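Local atomic coordinates of DNA polymerase III subunit beta (Caulobacter crescentus, PDB entry 5WCE), a protein that forms a ring-shaped head-to-tail homodimer around DNA and probably tethers DNA polymerases and other proteins to it, making replication processive. Residues K278-V283 and R335-V340; G165-T170 and P255-V260. One frame throughout, in Å; residues are numbered along the deposited sequence.

Contact 1. Residues K278-V283 and R335-V340; sequences KAVDRV and RYLLDV
Val280 reaches across to Leu337 and Leu338, chiefly with CG2 to the first and CG1 to the second. With CG1 anti to the backbone N (chi1 176°), that branch meets Leu338, CG1 lying 3.8 Å from Leu338 CG, while CG2 touches Leu337 CD2 at 3.9 Å. Leu338 slides past the valine in the opposite direction and brings its CD2 within 3.9 Å of Val280 CB. On the next residue, Asp281, the contact is made by the backbone and the root of the side chain: its N lies 4.1 Å from Leu338 CD2. Helices 273-284 and 334-343 belong to the C-terminal domain, and their segments here run nearly antiparallel (156°) with axes 10.1 Å apart; in this ring family each domain turns such a pair of helices toward the DNA channel. Asp281 OD1 stays 5.0 Å from Arg335 NH2 and forms a salt bridge with Lys87 of the second subunit. Arg282 faces elsewhere, paired with Glu317 and, through NH1, hydrogen-bonded to the Lys87 carbonyl of that subunit; its guanidinium has Lys278 O over one face. Val283 packs on Leu305 and Val307 of strand 302-308.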
loop_
_atom_site.group_PDB
_atom_site.type_symbol
_atom_site.label_atom_id
_atom_site.label_comp_id
_atom_site.label_asym_id
_atom_site.label_seq_id
_atom_site.Cartn_x
_atom_site.Cartn_y
_atom_site.Cartn_z
ATOM N N LYS A 278 -2.528 3.853 23.816
ATOM C CA LYS A 278 -2.507 2.397 23.636
ATOM C C LYS A 278 -3.765 1.760 24.132
ATOM O O LYS A 278 -4.282 0.843 23.484
ATOM C CB LYS A 278 -1.266 1.754 24.272
ATOM C CG LYS A 278 -0.060 1.958 23.381
ATOM C CD LYS A 278 1.208 1.559 24.097
ATOM C CE LYS A 278 2.397 1.771 23.179
ATOM N NZ LYS A 278 3.583 1.657 24.061
ATOM N N ALA A 279 -4.285 2.275 25.246
ATOM C CA ALA A 279 -5.531 1.777 25.809
ATOM C C ALA A 279 -6.705 2.107 24.919
ATOM O O ALA A 279 -7.504 1.230 24.662
ATOM C CB ALA A 279 -5.760 2.286 27.217
ATOM N N VAL A 280 -6.828 3.354 24.463
ATOM C CA VAL A 280 -7.868 3.716 23.511
ATOM C C VAL A 280 -7.821 2.821 22.266
ATOM O O VAL A 280 -8.832 2.333 21.825
ATOM C CB VAL A 280 -7.780 5.187 23.059
ATOM C CG1 VAL A 280 -8.821 5.493 21.981
ATOM C CG2 VAL A 280 -8.003 6.118 24.261
ATOM N N ASP A 281 -6.640 2.680 21.688
ATOM C CA ASP A 281 -6.441 1.838 20.526
ATOM C C ASP A 281 -6.848 0.381 20.796
ATOM O O ASP A 281 -7.561 -0.227 19.976
ATOM C CB ASP A 281 -4.976 1.955 20.101
ATOM C CG ASP A 281 -4.685 1.284 18.777
ATOM O OD1 ASP A 281 -5.575 1.211 17.930
ATOM O OD2 ASP A 281 -3.555 0.799 18.626
ATOM N N ARG A 282 -6.470 -0.166 21.951
ATOM C CA ARG A 282 -6.920 -1.496 22.333
ATOM C C ARG A 282 -8.430 -1.667 22.359
ATOM O O ARG A 282 -8.977 -2.572 21.700
ATOM C CB ARG A 282 -6.393 -1.913 23.708
ATOM C CG ARG A 282 -5.121 -2.668 23.672
ATOM C CD ARG A 282 -4.811 -3.266 25.013
ATOM N NE ARG A 282 -4.432 -2.213 25.955
ATOM C CZ ARG A 282 -3.241 -1.624 26.027
ATOM N NH1 ARG A 282 -2.253 -1.956 25.201
ATOM N NH2 ARG A 282 -3.047 -0.682 26.951
ATOM N N VAL A 283 -9.116 -0.819 23.146
ATOM C CA VAL A 283 -10.561 -0.995 23.324
ATOM C C VAL A 283 -11.313 -0.738 22.023
ATOM O O VAL A 283 -12.347 -1.367 21.801
ATOM C CB VAL A 283 -11.126 -0.167 24.479
ATOM C CG1 VAL A 283 -10.556 -0.655 25.797
ATOM C CG2 VAL A 283 -10.893 1.308 24.307
ATOM N N ARG A 335 -11.004 7.585 16.675
ATOM C CA ARG A 335 -9.992 8.025 15.727
ATOM C C ARG A 335 -9.583 9.488 15.995
ATOM O O ARG A 335 -8.394 9.835 16.012
ATOM C CB ARG A 335 -10.467 7.844 14.246
ATOM C CG ARG A 335 -9.455 8.306 13.184
ATOM C CD ARG A 335 -8.035 7.809 13.422
ATOM N NE ARG A 335 -7.984 6.357 13.630
ATOM C CZ ARG A 335 -6.978 5.657 14.198
ATOM N NH1 ARG A 335 -5.878 6.262 14.647
ATOM N NH2 ARG A 335 -7.086 4.318 14.315
ATOM N N TYR A 336 -10.574 10.351 16.245
ATOM C CA TYR A 336 -10.282 11.738 16.532
ATOM C C TYR A 336 -9.436 11.890 17.807
ATOM O O TYR A 336 -8.509 12.714 17.863
ATOM C CB TYR A 336 -11.587 12.578 16.607
ATOM C CG TYR A 336 -12.431 12.593 15.347
ATOM C CD1 TYR A 336 -11.910 12.193 14.088
ATOM C CD2 TYR A 336 -13.767 12.944 15.404
ATOM C CE1 TYR A 336 -12.697 12.175 12.964
ATOM C CE2 TYR A 336 -14.558 12.926 14.259
ATOM C CZ TYR A 336 -13.992 12.547 13.041
ATOM O OH TYR A 336 -14.798 12.526 11.935
ATOM N N LEU A 337 -9.740 11.092 18.831
ATOM C CA LEU A 337 -8.956 11.117 20.057
ATOM C C LEU A 337 -7.533 10.634 19.811
ATOM O O LEU A 337 -6.553 11.258 20.219
ATOM C CB LEU A 337 -9.660 10.268 21.092
ATOM C CG LEU A 337 -9.107 10.073 22.465
ATOM C CD1 LEU A 337 -8.804 11.421 23.111
ATOM C CD2 LEU A 337 -10.095 9.244 23.305
ATOM N N LEU A 338 -7.407 9.525 19.111
ATOM C CA LEU A 338 -6.071 9.000 18.750
ATOM C C LEU A 338 -5.310 9.974 17.897
ATOM O O LEU A 338 -4.103 10.102 18.058
ATOM C CB LEU A 338 -6.194 7.634 18.090
ATOM C CG LEU A 338 -6.614 6.547 19.060
ATOM C CD1 LEU A 338 -6.963 5.319 18.260
ATOM C CD2 LEU A 338 -5.526 6.281 20.098
ATOM N N ASP A 339 -5.984 10.690 17.016
ATOM C CA ASP A 339 -5.315 11.724 16.196
ATOM C C ASP A 339 -4.658 12.793 17.048
ATOM O O ASP A 339 -3.491 13.183 16.855
ATOM C CB ASP A 339 -6.319 12.362 15.226
ATOM C CG ASP A 339 -6.655 11.487 14.020
ATOM O OD1 ASP A 339 -5.984 10.464 13.747
ATOM O OD2 ASP A 339 -7.681 11.809 13.405
ATOM N N VAL A 340 -5.382 13.253 18.064
ATOM C CA VAL A 340 -4.817 14.194 19.010
ATOM C C VAL A 340 -3.664 13.614 19.797
ATOM O O VAL A 340 -2.612 14.264 19.891
ATOM C CB VAL A 340 -5.918 14.752 19.967
ATOM C CG1 VAL A 340 -5.263 15.614 21.041
ATOM C CG2 VAL A 340 -6.893 15.552 19.166
#

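Contact 2. Residues G165-T170 and P255-V260; sequences GLYVHT and PDYMRV
The phenol of Tyr257 comes head-on to the imidazole of His169, and a 2.6 Å hydrogen bond joins Tyr257 OH to His169 NE2. The bond is fairly straight (162°), and the hydroxyl oxygen lies in the imidazole plane, at the ring edge. The two rings thus meet rim to rim, their planes turned 70° apart, neither lying over the other. His169 takes the crowded position between its backbone N and carbonyl carbon (chi1 61°), which folds the ring back along its own strand: ND1 makes a weak bond to Tyr167 O, 3.3 Å away. In Tyr257, too, CG lies between backbone N and carbonyl carbon, which sends the phenol across to the strand. Tyr167 CE2 sits 3.3 Å above the centre of one imidazole face. Edge bonds on both nitrogens and this cover would together restrain the ring from turning. Tyr167 also crosses Tyr257 at about a right angle, its CD2 lying 4.1 Å from Tyr257 CE2, and it stacks with Phe254. Tyr257 OH has a second partner in Arg180 NH1. A phenylalanine in place of Tyr257 would probably leave His169 NE2 and Arg180 NH1 without the hydroxyl they share. Beyond the two segments, Tyr257 packs on Val182, Leu189 and Leu191. The connector between the central and C-terminal domains is thereby pinned by a buried aromatic side chain to the antiparallel sheet that the two domains share.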
loop_
_atom_site.group_PDB
_atom_site.type_symbol
_atom_site.label_atom_id
_atom_site.label_comp_id
_atom_site.label_asym_id
_atom_site.label_seq_id
_atom_site.Cartn_x
_atom_site.Cartn_y
_atom_site.Cartn_z
ATOM N N GLY A 165 -9.859 23.454 3.798
ATOM C CA GLY A 165 -8.491 23.935 3.734
ATOM C C GLY A 165 -8.015 24.454 5.078
ATOM O O GLY A 165 -8.734 24.359 6.080
ATOM N N LEU A 166 -6.806 24.996 5.081
ATOM C CA LEU A 166 -6.097 25.358 6.298
ATOM C C LEU A 166 -6.112 26.867 6.411
ATOM O O LEU A 166 -5.672 27.547 5.481
ATOM C CB LEU A 166 -4.669 24.816 6.229
ATOM C CG LEU A 166 -3.789 25.062 7.478
ATOM C CD1 LEU A 166 -4.316 24.217 8.627
ATOM C CD2 LEU A 166 -2.349 24.695 7.160
ATOM N N TYR A 167 -6.686 27.390 7.498
ATOM C CA TYR A 167 -6.830 28.825 7.650
ATOM C C TYR A 167 -5.532 29.419 8.193
ATOM O O TYR A 167 -5.177 29.192 9.368
ATOM C CB TYR A 167 -8.013 29.178 8.552
ATOM C CG TYR A 167 -8.261 30.652 8.719
ATOM C CD1 TYR A 167 -8.354 31.494 7.615
ATOM C CD2 TYR A 167 -8.439 31.216 9.975
ATOM C CE1 TYR A 167 -8.598 32.843 7.763
ATOM C CE2 TYR A 167 -8.681 32.572 10.149
ATOM C CZ TYR A 167 -8.750 33.375 9.053
ATOM O OH TYR A 167 -9.008 34.704 9.218
ATOM N N VAL A 168 -4.822 30.165 7.341
ATOM C CA VAL A 168 -3.523 30.732 7.671
ATOM C C VAL A 168 -3.698 32.213 7.856
ATOM O O VAL A 168 -4.189 32.884 6.976
ATOM C CB VAL A 168 -2.447 30.385 6.627
ATOM C CG1 VAL A 168 -1.137 31.054 6.995
ATOM C CG2 VAL A 168 -2.326 28.897 6.482
ATOM N N HIS A 169 -3.372 32.702 9.056
ATOM C CA HIS A 169 -3.588 34.051 9.456
ATOM C C HIS A 169 -2.697 34.475 10.628
ATOM O O HIS A 169 -2.051 33.636 11.260
ATOM C CB HIS A 169 -5.053 34.276 9.874
ATOM C CG HIS A 169 -5.490 33.436 11.044
ATOM N ND1 HIS A 169 -5.438 32.054 11.037
ATOM C CD2 HIS A 169 -5.986 33.788 12.254
ATOM C CE1 HIS A 169 -5.876 31.597 12.204
ATOM N NE2 HIS A 169 -6.223 32.630 12.952
ATOM N N THR A 170 -2.690 35.771 10.950
ATOM C CA THR A 170 -1.943 36.187 12.100
ATOM C C THR A 170 -2.872 36.716 13.187
ATOM O O THR A 170 -3.893 37.301 12.891
ATOM C CB THR A 170 -0.960 37.277 11.772
ATOM O OG1 THR A 170 -1.686 38.390 11.249
ATOM C CG2 THR A 170 0.089 36.791 10.800
ATOM N N PRO A 255 -14.898 30.040 9.777
ATOM C CA PRO A 255 -15.715 30.283 10.968
ATOM C C PRO A 255 -14.963 30.966 12.111
ATOM O O PRO A 255 -13.722 30.926 12.176
ATOM C CB PRO A 255 -16.186 28.882 11.375
ATOM C CG PRO A 255 -15.329 27.933 10.617
ATOM C CD PRO A 255 -14.999 28.634 9.333
ATOM N N ASP A 256 -15.721 31.625 12.967
ATOM C CA ASP A 256 -15.189 32.246 14.180
ATOM C C ASP A 256 -14.769 31.127 15.167
ATOM O O ASP A 256 -15.439 30.896 16.174
ATOM C CB ASP A 256 -16.228 33.213 14.790
ATOM C CG ASP A 256 -15.674 34.034 15.964
ATOM O OD1 ASP A 256 -14.485 33.905 16.333
ATOM O OD2 ASP A 256 -16.466 34.784 16.566
ATOM N N TYR A 257 -13.640 30.470 14.866
ATOM C CA TYR A 257 -13.138 29.361 15.642
ATOM C C TYR A 257 -12.783 29.757 17.068
ATOM O O TYR A 257 -12.820 28.888 17.950
ATOM C CB TYR A 257 -11.919 28.685 14.948
ATOM C CG TYR A 257 -10.706 29.544 14.986
ATOM C CD1 TYR A 257 -9.905 29.567 16.103
ATOM C CD2 TYR A 257 -10.379 30.385 13.926
ATOM C CE1 TYR A 257 -8.791 30.384 16.179
ATOM C CE2 TYR A 257 -9.261 31.200 14.004
ATOM C CZ TYR A 257 -8.467 31.188 15.131
ATOM O OH TYR A 257 -7.389 32.018 15.232
ATOM N N MET A 258 -12.440 31.031 17.314
ATOM C CA MET A 258 -12.187 31.479 18.695
ATOM C C MET A 258 -13.384 31.176 19.636
ATOM O O MET A 258 -13.175 30.892 20.809
ATOM C CB MET A 258 -11.745 32.946 18.744
ATOM C CG MET A 258 -10.334 33.108 18.158
ATOM S SD MET A 258 -9.823 34.799 17.808
ATOM C CE MET A 258 -8.639 34.547 16.505
ATOM N N ARG A 259 -14.599 31.138 19.083
ATOM C CA ARG A 259 -15.829 30.838 19.844
ATOM C C ARG A 259 -15.994 29.367 20.220
ATOM O O ARG A 259 -16.725 29.015 21.150
ATOM C CB ARG A 259 -17.065 31.299 19.046
ATOM N N VAL A 260 -15.293 28.517 19.487
ATOM C CA VAL A 260 -15.331 27.078 19.646
ATOM C C VAL A 260 -14.236 26.596 20.613
ATOM O O VAL A 260 -14.357 25.528 21.200
ATOM C CB VAL A 260 -15.132 26.393 18.267
ATOM C CG1 VAL A 260 -15.359 24.889 18.385
ATOM C CG2 VAL A 260 -16.092 26.991 17.227
#

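In the fold
Both contacts involve the same eight-stranded antiparallel sheet, which runs from the central domain into the C-terminal one, but at different places: 165-170 is part of the sheet, in strand 165-173, whereas Leu337 and Val340 of contact 1 lean on strand 370-374. Their centres are 25 Å apart and their nearest atoms about 12 Å. Contact 1 joins two helices within one domain by aliphatic packing alone, is only partly buried, and carries charged residues on its margin that reach the second subunit. Contact 2 is buried, joins a strand of the central domain to the connector leading into the C-terminal domain through aromatic rings and a polar bond, and is touched by no other chain of the assembly.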